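PDB 5YZW: Ifi204 from Mus musculus domesticus, which probably senses foreign DNA in innate immunity, binding it through HIN domains such as this one, each made of two OB folds. Local coordinates for residues R116-S121 with F171-T176; G145-V150 with W180-V185; Q12-K17 with R60-I65; A38-F43 with P90-S95. One frame throughout, in Å; residues are numbered along the deposited sequence.

Interaction 1: residues R116-S121 with F171-T176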
loop_
_atom_site.group_PDB
_atom_site.type_symbol
_atom_site.label_atom_id
_atom_site.label_comp_id
_atom_site.label_asym_id
_atom_site.label_seq_id
_atom_site.Cartn_x
_atom_site.Cartn_y
_atom_site.Cartn_z
ATOM N N ARG A 116 -10.443 -8.034 11.650
ATOM C CA ARG A 116 -9.408 -7.274 12.340
ATOM C C ARG A 116 -8.044 -7.884 12.037
ATOM O O ARG A 116 -7.867 -9.103 12.127
ATOM C CB ARG A 116 -9.670 -7.261 13.847
ATOM C CG ARG A 116 -10.786 -6.313 14.270
ATOM C CD ARG A 116 -12.118 -7.030 14.489
ATOM N NE ARG A 116 -12.859 -6.437 15.601
ATOM C CZ ARG A 116 -14.024 -6.883 16.062
ATOM N NH1 ARG A 116 -14.604 -7.935 15.500
ATOM N NH2 ARG A 116 -14.614 -6.273 17.086
ATOM N N GLY A 117 -7.085 -7.041 11.663
ATOM C CA GLY A 117 -5.754 -7.481 11.303
ATOM C C GLY A 117 -5.492 -7.487 9.810
ATOM O O GLY A 117 -4.347 -7.691 9.402
ATOM N N THR A 118 -6.498 -7.267 8.983
ATOM C CA THR A 118 -6.215 -7.138 7.565
ATOM C C THR A 118 -5.533 -5.797 7.294
ATOM O O THR A 118 -5.658 -4.836 8.059
ATOM C CB THR A 118 -7.501 -7.272 6.759
ATOM O OG1 THR A 118 -8.488 -6.400 7.318
ATOM C CG2 THR A 118 -8.027 -8.700 6.841
ATOM N N PHE A 119 -4.782 -5.744 6.207
ATOM C CA PHE A 119 -4.053 -4.542 5.826
ATOM C C PHE A 119 -4.830 -3.749 4.782
ATOM O O PHE A 119 -5.395 -4.312 3.845
ATOM C CB PHE A 119 -2.663 -4.925 5.332
ATOM C CG PHE A 119 -1.878 -5.691 6.358
ATOM C CD1 PHE A 119 -1.275 -5.038 7.424
ATOM C CD2 PHE A 119 -1.798 -7.073 6.297
ATOM C CE1 PHE A 119 -0.570 -5.743 8.392
ATOM C CE2 PHE A 119 -1.084 -7.782 7.248
ATOM C CZ PHE A 119 -0.471 -7.112 8.311
ATOM N N VAL A 120 -4.876 -2.438 4.965
ATOM C CA VAL A 120 -5.802 -1.558 4.260
ATOM C C VAL A 120 -5.004 -0.435 3.606
ATOM O O VAL A 120 -4.002 0.030 4.163
ATOM C CB VAL A 120 -6.871 -0.993 5.229
ATOM C CG1 VAL A 120 -7.735 0.073 4.548
ATOM C CG2 VAL A 120 -7.741 -2.118 5.769
ATOM N N SER A 121 -5.444 -0.011 2.419
ATOM C CA SER A 121 -4.884 1.118 1.695
ATOM C C SER A 121 -6.040 2.006 1.277
ATOM O O SER A 121 -7.101 1.500 0.910
ATOM C CB SER A 121 -4.117 0.661 0.447
ATOM O OG SER A 121 -2.817 0.205 0.784
ATOM N N PHE A 171 -1.792 -0.103 6.129
ATOM C CA PHE A 171 -2.119 0.076 7.540
ATOM C C PHE A 171 -2.942 -1.105 8.048
ATOM O O PHE A 171 -3.698 -1.718 7.294
ATOM C CB PHE A 171 -2.896 1.374 7.752
ATOM C CG PHE A 171 -2.035 2.576 7.845
ATOM C CD1 PHE A 171 -1.204 2.940 6.807
ATOM C CD2 PHE A 171 -2.067 3.378 8.996
ATOM C CE1 PHE A 171 -0.400 4.064 6.892
ATOM C CE2 PHE A 171 -1.259 4.486 9.087
ATOM C CZ PHE A 171 -0.419 4.831 8.038
ATOM N N GLU A 172 -2.817 -1.420 9.343
ATOM C CA GLU A 172 -3.527 -2.579 9.886
ATOM C C GLU A 172 -4.848 -2.165 10.507
ATOM O O GLU A 172 -4.898 -1.254 11.338
ATOM C CB GLU A 172 -2.697 -3.347 10.919
ATOM C CG GLU A 172 -3.426 -4.591 11.467
ATOM C CD GLU A 172 -2.566 -5.470 12.382
ATOM O OE1 GLU A 172 -1.371 -5.168 12.571
ATOM O OE2 GLU A 172 -3.098 -6.459 12.940
ATOM N N LEU A 173 -5.909 -2.866 10.123
ATOM C CA LEU A 173 -7.246 -2.570 10.615
ATOM C C LEU A 173 -7.400 -3.249 11.964
ATOM O O LEU A 173 -7.205 -4.464 12.080
ATOM C CB LEU A 173 -8.306 -3.067 9.630
ATOM C CG LEU A 173 -9.747 -3.043 10.120
ATOM C CD1 LEU A 173 -10.142 -1.589 10.174
ATOM C CD2 LEU A 173 -10.676 -3.797 9.159
ATOM N N THR A 174 -7.704 -2.471 12.994
ATOM C CA THR A 174 -7.866 -3.017 14.329
ATOM C C THR A 174 -9.110 -2.404 14.949
ATOM O O THR A 174 -9.663 -1.421 14.444
ATOM C CB THR A 174 -6.630 -2.746 15.206
ATOM O OG1 THR A 174 -6.621 -1.378 15.598
ATOM C CG2 THR A 174 -5.330 -3.024 14.438
ATOM N N SER A 175 -9.565 -2.994 16.049
ATOM C CA SER A 175 -10.643 -2.377 16.802
ATOM C C SER A 175 -10.330 -2.422 18.288
ATOM O O SER A 175 -9.556 -3.259 18.760
ATOM C CB SER A 175 -11.999 -3.042 16.507
ATOM O OG SER A 175 -12.081 -4.333 17.070
ATOM N N THR A 176 -10.894 -1.453 18.998
ATOM C CA THR A 176 -10.998 -1.422 20.446
ATOM C C THR A 176 -12.466 -1.228 20.796
ATOM O O THR A 176 -13.303 -0.992 19.921
ATOM C CB THR A 176 -10.168 -0.284 21.047
ATOM O OG1 THR A 176 -10.880 0.947 20.877
ATOM C CG2 THR A 176 -8.813 -0.176 20.368
#
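Phe-119 and Glu-172 face each other as a non-hydrogen-bonded antiparallel pair, Val-120 and Phe-171 as the hydrogen-bonded pair next to it, and the short strands are strongly twisted from antiparallel, with N-to-C directions 117° apart. Val-120 N donates to Phe-171 O (2.7 Å), and Phe-171 N donates back to Val-120 O. The bonding begins before the strand that starts at Phe-119: Leu-173 N reaches Thr-118 O at 2.9 Å, and Gly-117 N reaches Leu-173 O at 2.6 Å, the glycine having turned to a positive phi of 104°.

One step further out a side chain takes over the pairing. The bent chain of Arg-116 brings NE to Ser-175 OG (2.7 Å), with the hydroxyl oxygen at the edge of the guanidinium and in its plane; NH2 adds a weak second bond to the same oxygen. Glu-172, fully extended, runs back beside the glycine, so that OE2 lies 3.3 Å from Gly-117 CA, while its CB meets CE1 of the Phe-119 ring at 4.1 Å. On the other side of the sheet Val-120 CG2 packs on Leu-173 CB at 4.0 Å.

This is a worked case of the first and fourth strands of an OB barrel pairing. Strand 180-183 flanks 171-175 on its other edge, its Leu-182 meeting Val-120 and its Trp-180 covering Leu-173, while Met-147 and Val-149 of strand 145-151 touch Leu-173 and Phe-171.

Interaction 2: residues G145-V150 with W180-V185; sequences GKMEVV and WQLRSV
Met-147 and Trp-180 meet at the start of this parallel pairing, the methionine methyl CE resting 3.5 Å from Trp-180 CB and 4.1 Å from Leu-182 CG. A chi1 of 49° swings the thioether across, and a bend at the last torsion (chi3 -25°) turns CE onto the partner strand. Val-149 and Leu-182 share this buried side of the sheet. On the reverse side Val-150 and Arg-183 run alongside each other, with Val-150 CB 4.0 Å from Arg-183 CG; the valine packs against the aliphatic part of the arginine.

Behind these contacts stands the backbone ladder. Leu-182 bridges two residues of the partner strand, its N donating to Glu-148 O at 3.0 Å and its carbonyl accepting from Val-150 N at 2.9 Å. Val-150 O then takes Ser-184 N at 2.9 Å in a nearly straight bond, 175° at the hydrogen. The bond from Glu-148 N to Trp-180 O is just as straight but long, at 3.3 Å, and weak. Further out, Thr-174 OG1 binds Arg-183 NE, and Ser-184 OG is tied to the backbone of Tyr-152.

Such a parallel meeting of the third and fifth strands is what closes an OB barrel. Strand 135-142 continues the sheet beyond 145-151 and strand 171-175 continues it beyond 180-183, while helix 108-112 packs on Met-147 through Ile-108 and Leu-111 and offers the ring of Phe-112 to Trp-180.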
loop_
_atom_site.group_PDB
_atom_site.type_symbol
_atom_site.label_atom_id
_atom_site.label_comp_id
_atom_site.label_asym_id
_atom_site.label_seq_id
_atom_site.Cartn_x
_atom_site.Cartn_y
_atom_site.Cartn_z
ATOM N N GLY A 145 -18.850 6.997 7.708
ATOM C CA GLY A 145 -18.455 6.824 9.092
ATOM C C GLY A 145 -17.160 7.553 9.398
ATOM O O GLY A 145 -16.655 8.333 8.587
ATOM N N LYS A 146 -16.635 7.276 10.594
ATOM C CA LYS A 146 -15.445 7.936 11.117
ATOM C C LYS A 146 -14.601 6.914 11.865
ATOM O O LYS A 146 -15.134 5.957 12.434
ATOM C CB LYS A 146 -15.807 9.104 12.068
ATOM C CG LYS A 146 -16.563 10.258 11.417
ATOM C CD LYS A 146 -17.990 10.377 11.976
ATOM C CE LYS A 146 -18.832 11.341 11.156
ATOM N NZ LYS A 146 -19.974 11.899 11.933
ATOM N N MET A 147 -13.283 7.117 11.859
ATOM C CA MET A 147 -12.372 6.265 12.617
ATOM C C MET A 147 -11.076 7.030 12.862
ATOM O O MET A 147 -10.903 8.168 12.415
ATOM C CB MET A 147 -12.118 4.927 11.902
ATOM C CG MET A 147 -11.756 5.048 10.425
ATOM S SD MET A 147 -11.500 3.473 9.523
ATOM C CE MET A 147 -11.042 2.350 10.828
ATOM N N GLU A 148 -10.167 6.396 13.595
ATOM C CA GLU A 148 -8.874 6.968 13.940
ATOM C C GLU A 148 -7.778 6.277 13.144
ATOM O O GLU A 148 -7.797 5.057 12.983
ATOM C CB GLU A 148 -8.564 6.800 15.432
ATOM C CG GLU A 148 -9.279 7.709 16.376
ATOM C CD GLU A 148 -8.827 7.474 17.806
ATOM O OE1 GLU A 148 -8.381 6.343 18.105
ATOM O OE2 GLU A 148 -8.908 8.412 18.626
ATOM N N VAL A 149 -6.820 7.053 12.657
ATOM C CA VAL A 149 -5.554 6.520 12.179
ATOM C C VAL A 149 -4.533 6.726 13.285
ATOM O O VAL A 149 -4.315 7.856 13.734
ATOM C CB VAL A 149 -5.110 7.197 10.875
ATOM C CG1 VAL A 149 -3.772 6.628 10.412
ATOM C CG2 VAL A 149 -6.166 7.008 9.792
ATOM N N VAL A 150 -3.934 5.641 13.755
ATOM C CA VAL A 150 -2.952 5.700 14.830
ATOM C C VAL A 150 -1.570 5.595 14.208
ATOM O O VAL A 150 -1.236 4.590 13.562
ATOM C CB VAL A 150 -3.188 4.597 15.873
ATOM C CG1 VAL A 150 -2.193 4.731 17.021
ATOM C CG2 VAL A 150 -4.612 4.693 16.413
ATOM N N TRP A 180 -12.909 1.841 15.665
ATOM C CA TRP A 180 -11.974 1.152 14.797
ATOM C C TRP A 180 -10.790 2.061 14.495
ATOM O O TRP A 180 -10.910 3.289 14.516
ATOM C CB TRP A 180 -12.654 0.724 13.495
ATOM C CG TRP A 180 -13.702 -0.334 13.661
ATOM C CD1 TRP A 180 -14.962 -0.169 14.158
ATOM C CD2 TRP A 180 -13.586 -1.723 13.320
ATOM N NE1 TRP A 180 -15.636 -1.365 14.149
ATOM C CE2 TRP A 180 -14.812 -2.336 13.640
ATOM C CE3 TRP A 180 -12.561 -2.509 12.780
ATOM C CZ2 TRP A 180 -15.042 -3.699 13.434
ATOM C CZ3 TRP A 180 -12.797 -3.867 12.570
ATOM C CH2 TRP A 180 -14.024 -4.444 12.900
ATOM N N GLN A 181 -9.645 1.445 14.204
ATOM C CA GLN A 181 -8.406 2.169 13.954
ATOM C C GLN A 181 -7.678 1.554 12.765
ATOM O O GLN A 181 -7.816 0.360 12.483
ATOM C CB GLN A 181 -7.470 2.143 15.170
ATOM C CG GLN A 181 -8.122 2.592 16.494
ATOM C CD GLN A 181 -8.828 1.454 17.218
ATOM O OE1 GLN A 181 -8.461 0.286 17.066
ATOM N NE2 GLN A 181 -9.859 1.789 17.996
ATOM N N LEU A 182 -6.895 2.380 12.085
ATOM C CA LEU A 182 -5.902 1.944 11.115
ATOM C C LEU A 182 -4.553 2.281 11.737
ATOM O O LEU A 182 -4.207 3.461 11.889
ATOM C CB LEU A 182 -6.103 2.633 9.773
ATOM C CG LEU A 182 -7.370 2.252 9.009
ATOM C CD1 LEU A 182 -7.546 3.195 7.829
ATOM C CD2 LEU A 182 -7.255 0.812 8.528
ATOM N N ARG A 183 -3.817 1.246 12.129
ATOM C CA ARG A 183 -2.547 1.385 12.823
ATOM C C ARG A 183 -1.379 1.296 11.852
ATOM O O ARG A 183 -1.276 0.348 11.062
ATOM C CB ARG A 183 -2.416 0.300 13.893
ATOM C CG ARG A 183 -2.978 0.692 15.234
ATOM C CD ARG A 183 -3.213 -0.520 16.090
ATOM N NE ARG A 183 -4.310 -0.277 17.026
ATOM C CZ ARG A 183 -4.182 0.403 18.165
ATOM N NH1 ARG A 183 -3.007 0.912 18.509
ATOM N NH2 ARG A 183 -5.234 0.576 18.957
ATOM N N SER A 184 -0.494 2.279 11.924
ATOM C CA SER A 184 0.787 2.174 11.246
ATOM C C SER A 184 1.521 0.928 11.722
ATOM O O SER A 184 1.485 0.583 12.907
ATOM C CB SER A 184 1.620 3.421 11.527
ATOM O OG SER A 184 2.080 3.413 12.872
ATOM N N VAL A 185 2.172 0.239 10.784
ATOM C CA VAL A 185 2.971 -0.953 11.056
ATOM C C VAL A 185 4.271 -0.854 10.264
ATOM O O VAL A 185 4.515 0.126 9.547
ATOM C CB VAL A 185 2.232 -2.265 10.706
ATOM C CG1 VAL A 185 1.053 -2.524 11.663
ATOM C CG2 VAL A 185 1.788 -2.251 9.259
#

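Interaction 3: residues Q12-K17 with R60-I65; sequences QVMVLK and RNIIAI
Val-13 and Ile-63 form a hydrogen-bonded antiparallel pair, with Gln-12 opposite Ala-64 and Met-14 opposite Ile-62 as its non-hydrogen-bonded neighbours. Val-13 N to Ile-63 O and Ile-63 N to Val-13 O are both 2.9 Å, closing the small ring of that pair. The pairing already holds ahead of the strand that starts at Ile-62: Val-15 N donates to Asn-61 O at 3.0 Å, and Arg-60 N to Val-15 O at 2.8 Å.

The buried face is a row of branched carbons. Ile-63 has CG1 between its backbone N and carbonyl carbon (chi1 63°), which sets it against Val-13 CG2 at 3.6 Å and carries CD1 on to Val-15 CG2 at 3.7 Å. Ile-65 crosses Val-13 at about a right angle, its CD1 touching the same methyl. On the opposite face Met-14, its chain bent at the sulfur, lays CE 4.0 Å from Ile-62 CD1.

At the C-terminal end of segment 12-17, Leu-16 and Lys-17 both face Thr-36 in a classic beta bulge. A long, bulged first strand that pairs with the second along one edge and the fourth along the other is a hallmark of the OB fold, here the N-terminal barrel of the HIN domain.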
loop_
_atom_site.group_PDB
_atom_site.type_symbol
_atom_site.label_atom_id
_atom_site.label_comp_id
_atom_site.label_asym_id
_atom_site.label_seq_id
_atom_site.Cartn_x
_atom_site.Cartn_y
_atom_site.Cartn_z
ATOM N N GLN A 12 2.897 -11.595 -15.755
ATOM C CA GLN A 12 3.029 -10.468 -16.671
ATOM C C GLN A 12 1.998 -9.423 -16.296
ATOM O O GLN A 12 0.797 -9.688 -16.375
ATOM C CB GLN A 12 2.823 -10.895 -18.129
ATOM C CG GLN A 12 4.074 -11.309 -18.853
ATOM C CD GLN A 12 3.822 -11.575 -20.330
ATOM O OE1 GLN A 12 2.821 -11.115 -20.895
ATOM N NE2 GLN A 12 4.745 -12.298 -20.971
ATOM N N VAL A 13 2.459 -8.234 -15.896
ATOM C CA VAL A 13 1.562 -7.224 -15.338
ATOM C C VAL A 13 1.863 -5.840 -15.897
ATOM O O VAL A 13 2.969 -5.547 -16.358
ATOM C CB VAL A 13 1.602 -7.178 -13.786
ATOM C CG1 VAL A 13 1.250 -8.521 -13.204
ATOM C CG2 VAL A 13 2.988 -6.751 -13.286
ATOM N N MET A 14 0.855 -4.979 -15.824
ATOM C CA MET A 14 1.046 -3.554 -16.011
ATOM C C MET A 14 1.115 -2.868 -14.649
ATOM O O MET A 14 0.283 -3.125 -13.779
ATOM C CB MET A 14 -0.077 -2.938 -16.840
ATOM C CG MET A 14 0.284 -1.521 -17.270
ATOM S SD MET A 14 -0.997 -0.640 -18.160
ATOM C CE MET A 14 -0.637 -1.117 -19.861
ATOM N N VAL A 15 2.119 -2.013 -14.473
ATOM C CA VAL A 15 2.248 -1.177 -13.280
ATOM C C VAL A 15 1.184 -0.092 -13.309
ATOM O O VAL A 15 1.107 0.684 -14.265
ATOM C CB VAL A 15 3.650 -0.560 -13.210
ATOM C CG1 VAL A 15 3.787 0.299 -11.951
ATOM C CG2 VAL A 15 4.715 -1.654 -13.271
ATOM N N LEU A 16 0.370 -0.019 -12.252
ATOM C CA LEU A 16 -0.675 0.997 -12.150
ATOM C C LEU A 16 -0.250 2.209 -11.325
ATOM O O LEU A 16 -0.443 3.347 -11.753
ATOM C CB LEU A 16 -1.945 0.386 -11.550
ATOM C CG LEU A 16 -2.534 -0.786 -12.352
ATOM C CD1 LEU A 16 -3.920 -1.124 -11.857
ATOM C CD2 LEU A 16 -2.569 -0.503 -13.834
ATOM N N LYS A 17 0.330 1.987 -10.154
ATOM C CA LYS A 17 0.682 3.054 -9.224
ATOM C C LYS A 17 1.827 2.565 -8.350
ATOM O O LYS A 17 1.980 1.359 -8.119
ATOM C CB LYS A 17 -0.540 3.497 -8.399
ATOM C CG LYS A 17 -0.845 2.720 -7.110
ATOM C CD LYS A 17 -0.249 3.332 -5.819
ATOM C CE LYS A 17 -0.277 2.315 -4.663
ATOM N NZ LYS A 17 0.221 2.928 -3.428
ATOM N N ARG A 60 2.359 2.409 -16.117
ATOM C CA ARG A 60 2.091 2.014 -17.504
ATOM C C ARG A 60 3.185 1.120 -18.093
ATOM O O ARG A 60 2.999 0.597 -19.184
ATOM C CB ARG A 60 1.852 3.205 -18.450
ATOM C CG ARG A 60 0.830 4.193 -17.903
ATOM C CD ARG A 60 0.498 5.302 -18.885
ATOM N NE ARG A 60 -0.506 4.915 -19.881
ATOM C CZ ARG A 60 -1.653 4.268 -19.650
ATOM N NH1 ARG A 60 -2.037 3.919 -18.427
ATOM N NH2 ARG A 60 -2.446 3.987 -20.675
ATOM N N ASN A 61 4.307 0.917 -17.405
ATOM C CA ASN A 61 5.296 -0.056 -17.857
ATOM C C ASN A 61 4.730 -1.466 -17.721
ATOM O O ASN A 61 3.994 -1.769 -16.781
ATOM C CB ASN A 61 6.579 0.086 -17.034
ATOM C CG ASN A 61 7.809 -0.487 -17.719
ATOM O OD1 ASN A 61 7.794 -0.830 -18.919
ATOM N ND2 ASN A 61 8.901 -0.576 -16.957
ATOM N N ILE A 62 5.050 -2.335 -18.673
ATOM C CA ILE A 62 4.633 -3.731 -18.603
ATOM C C ILE A 62 5.860 -4.564 -18.252
ATOM O O ILE A 62 6.943 -4.350 -18.809
ATOM C CB ILE A 62 3.964 -4.181 -19.912
ATOM C CG1 ILE A 62 2.730 -3.310 -20.151
ATOM C CG2 ILE A 62 3.486 -5.600 -19.802
ATOM C CD1 ILE A 62 2.201 -3.400 -21.560
ATOM N N ILE A 63 5.712 -5.458 -17.267
ATOM C CA ILE A 63 6.855 -6.124 -16.645
ATOM C C ILE A 63 6.491 -7.578 -16.367
ATOM O O ILE A 63 5.317 -7.958 -16.361
ATOM C CB ILE A 63 7.314 -5.408 -15.329
ATOM C CG1 ILE A 63 6.219 -5.457 -14.270
ATOM C CG2 ILE A 63 7.741 -3.957 -15.587
ATOM C CD1 ILE A 63 6.595 -4.781 -12.907
ATOM N N ALA A 64 7.520 -8.403 -16.152
ATOM C CA ALA A 64 7.348 -9.828 -15.869
ATOM C C ALA A 64 7.983 -10.105 -14.512
ATOM O O ALA A 64 9.155 -9.781 -14.300
ATOM C CB ALA A 64 7.978 -10.697 -16.987
ATOM N N ILE A 65 7.213 -10.662 -13.578
ATOM C CA ILE A 65 7.679 -10.857 -12.205
ATOM C C ILE A 65 7.864 -12.351 -11.952
ATOM O O ILE A 65 6.908 -13.123 -12.076
ATOM C CB ILE A 65 6.704 -10.256 -11.176
ATOM C CG1 ILE A 65 6.488 -8.755 -11.416
ATOM C CG2 ILE A 65 7.231 -10.500 -9.765
ATOM C CD1 ILE A 65 5.440 -8.122 -10.457
#

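Interaction 4: residues A38-F43 with P90-S95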
loop_
_atom_site.group_PDB
_atom_site.type_symbol
_atom_site.label_atom_id
_atom_site.label_comp_id
_atom_site.label_asym_id
_atom_site.label_seq_id
_atom_site.Cartn_x
_atom_site.Cartn_y
_atom_site.Cartn_z
ATOM N N ALA A 38 -1.377 -5.100 -12.319
ATOM C CA ALA A 38 -2.562 -5.799 -12.801
ATOM C C ALA A 38 -2.223 -6.720 -13.962
ATOM O O ALA A 38 -1.477 -6.335 -14.867
ATOM C CB ALA A 38 -3.647 -4.816 -13.249
ATOM N N THR A 39 -2.775 -7.935 -13.926
ATOM C CA THR A 39 -2.962 -8.732 -15.138
ATOM C C THR A 39 -4.201 -8.207 -15.846
ATOM O O THR A 39 -4.794 -7.210 -15.434
ATOM C CB THR A 39 -3.106 -10.215 -14.825
ATOM O OG1 THR A 39 -4.288 -10.421 -14.045
ATOM C CG2 THR A 39 -1.884 -10.767 -14.088
ATOM N N GLU A 40 -4.630 -8.878 -16.916
ATOM C CA GLU A 40 -5.864 -8.461 -17.575
ATOM C C GLU A 40 -7.114 -8.701 -16.726
ATOM O O GLU A 40 -8.133 -8.037 -16.955
ATOM C CB GLU A 40 -5.992 -9.176 -18.930
ATOM C CG GLU A 40 -4.729 -9.009 -19.773
ATOM C CD GLU A 40 -4.960 -9.176 -21.280
ATOM O OE1 GLU A 40 -5.569 -8.282 -21.914
ATOM O OE2 GLU A 40 -4.504 -10.203 -21.828
ATOM N N THR A 41 -7.072 -9.596 -15.732
ATOM C CA THR A 41 -8.265 -9.863 -14.927
ATOM C C THR A 41 -8.128 -9.609 -13.424
ATOM O O THR A 41 -9.152 -9.592 -12.730
ATOM C CB THR A 41 -8.734 -11.311 -15.136
ATOM O OG1 THR A 41 -7.719 -12.216 -14.693
ATOM C CG2 THR A 41 -9.023 -11.574 -16.606
ATOM N N GLU A 42 -6.922 -9.417 -12.894
ATOM C CA GLU A 42 -6.734 -9.273 -11.451
ATOM C C GLU A 42 -5.721 -8.171 -11.169
ATOM O O GLU A 42 -4.896 -7.832 -12.014
ATOM C CB GLU A 42 -6.232 -10.566 -10.804
ATOM C CG GLU A 42 -7.194 -11.732 -10.815
ATOM C CD GLU A 42 -6.549 -12.976 -10.254
ATOM O OE1 GLU A 42 -5.650 -13.538 -10.935
ATOM O OE2 GLU A 42 -6.920 -13.376 -9.126
ATOM N N PHE A 43 -5.782 -7.606 -9.965
ATOM C CA PHE A 43 -4.753 -6.671 -9.545
ATOM C C PHE A 43 -4.084 -7.182 -8.282
ATOM O O PHE A 43 -4.674 -7.932 -7.502
ATOM C CB PHE A 43 -5.293 -5.255 -9.343
ATOM C CG PHE A 43 -6.155 -5.070 -8.121
ATOM C CD1 PHE A 43 -7.521 -5.276 -8.185
ATOM C CD2 PHE A 43 -5.605 -4.621 -6.928
ATOM C CE1 PHE A 43 -8.323 -5.082 -7.070
ATOM C CE2 PHE A 43 -6.407 -4.427 -5.802
ATOM C CZ PHE A 43 -7.764 -4.657 -5.883
ATOM N N PRO A 90 3.528 -5.537 -25.294
ATOM C CA PRO A 90 3.170 -4.144 -25.612
ATOM C C PRO A 90 1.675 -3.973 -25.849
ATOM O O PRO A 90 1.125 -2.873 -25.767
ATOM C CB PRO A 90 3.976 -3.859 -26.886
ATOM C CG PRO A 90 4.236 -5.209 -27.491
ATOM C CD PRO A 90 4.402 -6.137 -26.319
ATOM N N THR A 91 1.019 -5.086 -26.155
ATOM C CA THR A 91 -0.426 -5.159 -26.274
ATOM C C THR A 91 -0.952 -5.748 -24.972
ATOM O O THR A 91 -1.261 -6.934 -24.863
ATOM C CB THR A 91 -0.804 -6.014 -27.455
ATOM O OG1 THR A 91 -0.260 -5.390 -28.621
ATOM C CG2 THR A 91 -2.311 -6.083 -27.589
ATOM N N MET A 92 -1.005 -4.909 -23.953
ATOM C CA MET A 92 -1.763 -5.222 -22.760
ATOM C C MET A 92 -2.868 -4.189 -22.657
ATOM O O MET A 92 -2.644 -3.002 -22.913
ATOM C CB MET A 92 -0.885 -5.208 -21.506
ATOM C CG MET A 92 -1.513 -5.907 -20.316
ATOM S SD MET A 92 -0.299 -6.602 -19.171
ATOM C CE MET A 92 -1.382 -7.656 -18.229
ATOM N N VAL A 93 -4.066 -4.641 -22.317
ATOM C CA VAL A 93 -5.181 -3.747 -22.046
ATOM C C VAL A 93 -5.707 -4.034 -20.641
ATOM O O VAL A 93 -5.944 -5.194 -20.280
ATOM C CB VAL A 93 -6.289 -3.894 -23.101
ATOM C CG1 VAL A 93 -6.632 -5.370 -23.311
ATOM C CG2 VAL A 93 -7.514 -3.078 -22.694
ATOM N N ILE A 94 -5.867 -2.982 -19.848
ATOM C CA ILE A 94 -6.417 -3.070 -18.500
ATOM C C ILE A 94 -7.771 -2.377 -18.544
ATOM O O ILE A 94 -7.843 -1.152 -18.714
ATOM C CB ILE A 94 -5.482 -2.428 -17.465
ATOM C CG1 ILE A 94 -4.036 -2.878 -17.708
ATOM C CG2 ILE A 94 -5.926 -2.741 -16.033
ATOM C CD1 ILE A 94 -3.773 -4.327 -17.339
ATOM N N SER A 95 -8.846 -3.155 -18.419
ATOM C CA SER A 95 -10.188 -2.587 -18.478
ATOM C C SER A 95 -10.335 -1.459 -17.464
ATOM O O SER A 95 -9.733 -1.488 -16.386
ATOM C CB SER A 95 -11.234 -3.672 -18.221
ATOM O OG SER A 95 -11.117 -4.197 -16.910
HETATM O O HOH W 1 -8.646 -6.023 -18.250
#
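Glu-40 brings the one flat side-chain group of the contact, and its carboxylate touches through a single oxygen: OE1 lies 3.4 Å from the Val-93 methyl CG1. The two side chains run at about a right angle, so the acid lies across the valine. The other flat groups are peptides, those joining Ala-38, Thr-39 and Glu-40, and the methionine methyl of Met-92 is set among their atoms. Met-92 CE is 3.6 Å from Ala-38 O, 3.6 Å from Thr-39 CA and 3.7 Å from Glu-40 N.

Met-92 manages this by stretching out: CG is anti to the backbone N (chi1 -163°) and the remaining chain is extended, which carries the methyl across to the turn. Ile-94 arrives beside it, CD1 meeting Thr-39 O at 3.6 Å and Ala-38 CB at 4.1 Å. The contact is therefore largely apolar side chains laid against a backbone, with little interlocking of side chains.

That backbone is shaped from within by an ST motif, in which Thr-39 OG1 accepts from Glu-42 N at 3.0 Å and, weakly, from Thr-41 N. A water held by Ser-95 N lies between the two loops; its unusually short approach to Glu-40 O makes that link doubtful.

The turn 38-43 connects strands 30-38 and 43-48, and Ala-38 pairs with Met-14 of strand 11-25. From the other loop, Ser-95 N-caps helix 96-103, whose Arg-99 binds Ile-94 O and whose Leu-98 and Ala-102 pack on Phe-43.

From the N terminus, strand 11-25 opens interaction 3, which closes when the chain returns at 60-65. Interaction 4 begins inside that span, at the turn 38-43, and ends beyond it at 90-95, so the two cross; they also touch, through Met-92 against Ile-62. Together they bind one barrel to the loop leading out of it. Helices 96-103 and 108-112 then carry the chain to the second barrel. There interaction 1 (116-121 with 171-176) and interaction 2 (145-150 with 180-185) cross likewise, joined directly because strands 171-175 and 180-183 are neighbours. The centres of interactions 1 and 3 stand about 27 Å apart.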